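Local coordinates for protein SAS-6 (Leishmania major, PDB 4CKM) that probably builds the hub of the centriolar and basal-body cartwheel, here represented by its N-terminal head domain, at residues N103-H108 against H116-Y121. Residues are numbered along the deposited sequence; the frame is centred on the assembly and turned at random.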
loop_
_atom_site.group_PDB
_atom_site.type_symbol
_atom_site.label_atom_id
_atom_site.label_comp_id
_atom_site.label_asym_id
_atom_site.label_seq_id
_atom_site.Cartn_x
_atom_site.Cartn_y
_atom_site.Cartn_z
ATOM N N ASN A 103 -7.617 -17.821 -2.358
ATOM C CA ASN A 103 -8.740 -16.967 -2.032
ATOM C C ASN A 103 -8.494 -16.046 -0.878
ATOM O O ASN A 103 -8.834 -14.863 -0.945
ATOM C CB ASN A 103 -9.995 -17.792 -1.816
ATOM C CG ASN A 103 -10.513 -18.355 -3.114
ATOM O OD1 ASN A 103 -10.263 -17.799 -4.193
ATOM N ND2 ASN A 103 -11.227 -19.455 -3.033
ATOM N N ALA A 104 -7.903 -16.566 0.180
ATOM C CA ALA A 104 -7.508 -15.701 1.291
ATOM C C ALA A 104 -6.482 -14.652 0.864
ATOM O O ALA A 104 -6.518 -13.513 1.303
ATOM C CB ALA A 104 -6.937 -16.539 2.417
ATOM N N PHE A 105 -5.555 -15.077 0.015
ATOM C CA PHE A 105 -4.395 -14.276 -0.383
ATOM C C PHE A 105 -4.930 -13.153 -1.279
ATOM O O PHE A 105 -4.588 -11.988 -1.120
ATOM C CB PHE A 105 -3.399 -15.227 -1.088
ATOM C CG PHE A 105 -2.238 -14.561 -1.782
ATOM C CD1 PHE A 105 -1.051 -14.313 -1.104
ATOM C CD2 PHE A 105 -2.292 -14.284 -3.149
ATOM C CE1 PHE A 105 0.038 -13.736 -1.757
ATOM C CE2 PHE A 105 -1.208 -13.710 -3.811
ATOM C CZ PHE A 105 -0.039 -13.444 -3.110
ATOM N N LYS A 106 -5.803 -13.551 -2.198
ATOM C CA LYS A 106 -6.488 -12.667 -3.125
ATOM C C LYS A 106 -7.246 -11.589 -2.392
ATOM O O LYS A 106 -7.092 -10.404 -2.707
ATOM C CB LYS A 106 -7.461 -13.477 -3.949
ATOM C CG LYS A 106 -8.116 -12.728 -5.089
ATOM C CD LYS A 106 -9.212 -13.590 -5.702
ATOM C CE LYS A 106 -9.877 -12.905 -6.888
ATOM N NZ LYS A 106 -10.534 -11.622 -6.456
ATOM N N GLN A 107 -8.053 -11.998 -1.415
ATOM C CA GLN A 107 -8.861 -11.048 -0.653
ATOM C C GLN A 107 -7.990 -10.075 0.141
ATOM O O GLN A 107 -8.242 -8.875 0.133
ATOM C CB GLN A 107 -9.842 -11.774 0.276
ATOM C CG GLN A 107 -10.979 -12.470 -0.465
ATOM C CD GLN A 107 -11.671 -13.525 0.375
ATOM O OE1 GLN A 107 -11.711 -13.434 1.603
ATOM N NE2 GLN A 107 -12.207 -14.535 -0.281
ATOM N N HIS A 108 -6.971 -10.597 0.808
ATOM C CA HIS A 108 -6.081 -9.784 1.614
ATOM C C HIS A 108 -5.290 -8.762 0.797
ATOM O O HIS A 108 -5.083 -7.659 1.256
ATOM C CB HIS A 108 -5.110 -10.673 2.409
ATOM C CG HIS A 108 -4.229 -9.904 3.337
ATOM N ND1 HIS A 108 -2.957 -9.493 2.987
ATOM C CD2 HIS A 108 -4.449 -9.427 4.584
ATOM C CE1 HIS A 108 -2.426 -8.810 3.985
ATOM N NE2 HIS A 108 -3.310 -8.759 4.966
ATOM N N HIS A 116 -4.612 -18.525 -12.094
ATOM C CA HIS A 116 -3.882 -18.620 -13.359
ATOM C C HIS A 116 -3.285 -17.258 -13.762
ATOM O O HIS A 116 -2.135 -17.177 -14.233
ATOM C CB HIS A 116 -4.820 -19.126 -14.468
ATOM C CG HIS A 116 -4.179 -19.199 -15.825
ATOM N ND1 HIS A 116 -3.439 -20.289 -16.248
ATOM C CD2 HIS A 116 -4.153 -18.311 -16.851
ATOM C CE1 HIS A 116 -2.983 -20.068 -17.470
ATOM N NE2 HIS A 116 -3.407 -18.877 -17.860
ATOM N N GLY A 117 -4.081 -16.200 -13.591
ATOM C CA GLY A 117 -3.680 -14.862 -13.958
ATOM C C GLY A 117 -2.591 -14.313 -13.061
ATOM O O GLY A 117 -1.735 -13.551 -13.516
ATOM N N PHE A 118 -2.582 -14.729 -11.796
ATOM C CA PHE A 118 -1.700 -14.097 -10.828
ATOM C C PHE A 118 -0.203 -14.111 -11.205
ATOM O O PHE A 118 0.439 -13.066 -11.192
ATOM C CB PHE A 118 -1.895 -14.650 -9.422
ATOM C CG PHE A 118 -0.871 -14.158 -8.472
ATOM C CD1 PHE A 118 -0.882 -12.833 -8.065
ATOM C CD2 PHE A 118 0.173 -14.978 -8.067
ATOM C CE1 PHE A 118 0.099 -12.339 -7.222
ATOM C CE2 PHE A 118 1.159 -14.498 -7.206
ATOM C CZ PHE A 118 1.116 -13.179 -6.781
ATOM N N PRO A 119 0.357 -15.289 -11.511
ATOM C CA PRO A 119 1.764 -15.325 -11.888
ATOM C C PRO A 119 2.051 -14.622 -13.198
ATOM O O PRO A 119 3.118 -14.059 -13.350
ATOM C CB PRO A 119 2.074 -16.824 -11.992
ATOM C CG PRO A 119 0.754 -17.470 -12.232
ATOM C CD PRO A 119 -0.241 -16.636 -11.484
ATOM N N ARG A 120 1.113 -14.619 -14.125
ATOM C CA ARG A 120 1.303 -13.861 -15.366
ATOM C C ARG A 120 1.435 -12.349 -15.128
ATOM O O ARG A 120 2.278 -11.676 -15.731
ATOM C CB ARG A 120 0.155 -14.125 -16.333
ATOM C CG ARG A 120 0.363 -15.333 -17.236
ATOM C CD ARG A 120 -0.362 -16.586 -16.779
ATOM N NE ARG A 120 0.205 -17.788 -17.402
ATOM C CZ ARG A 120 0.189 -19.011 -16.867
ATOM N NH1 ARG A 120 -0.382 -19.239 -15.684
ATOM N NH2 ARG A 120 0.760 -20.020 -17.516
ATOM N N TYR A 121 0.586 -11.833 -14.257
ATOM C CA TYR A 121 0.586 -10.430 -13.896
ATOM C C TYR A 121 1.907 -10.083 -13.236
ATOM O O TYR A 121 2.545 -9.084 -13.546
ATOM C CB TYR A 121 -0.627 -10.144 -12.986
ATOM C CG TYR A 121 -0.473 -9.057 -11.928
ATOM C CD1 TYR A 121 -0.254 -7.725 -12.290
ATOM C CD2 TYR A 121 -0.605 -9.356 -10.550
ATOM C CE1 TYR A 121 -0.144 -6.728 -11.322
ATOM C CE2 TYR A 121 -0.484 -8.370 -9.581
ATOM C CZ TYR A 121 -0.263 -7.058 -9.975
ATOM O OH TYR A 121 -0.153 -6.058 -9.053
#
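Beside the ring pair F105 and F118, R120 NH1 donates to H116 O over 3.1 Å in a nearly straight bond (N-H...O 166°), a side-chain tie from R120 back to the carbonyl four residues earlier, at the approach to the helix that carries F118. The acceptor lies close to the guanidinium plane, and the same NH1 sits over one face of the H116 imidazole, toward its rim, so the two flat groups also pack on each other. The contact between the helices themselves is wholly apolar and illustrates how a T-shaped aromatic pair forms the direct contact between two helical segments. The ring of F105 presents its edge to one face of F118, with centroids 5.3 Å apart and planes at 83°. The leading corner is F105 CE2, which meets F118 CZ at 3.8 Å, off the ring centre. Both side chains hold CG anti to the backbone N (chi1 near 170°), which carries each ring out from its own helix toward the other. In the SAS-6 head, which belongs to the XRCC4-like fold, helices 102-109 and 117-130 form the helical pair between strands 88-98 and 136-142. L111, between the helices, and L97 of strand 88-98 touch both rings, while L171 and I169 of strand 165-175 touch F105 and F118 respectively, tying the pair to the sheet. Further along the second helix, Y121 stacks on F163 of the second subunit, consistent with a role in head-to-head association.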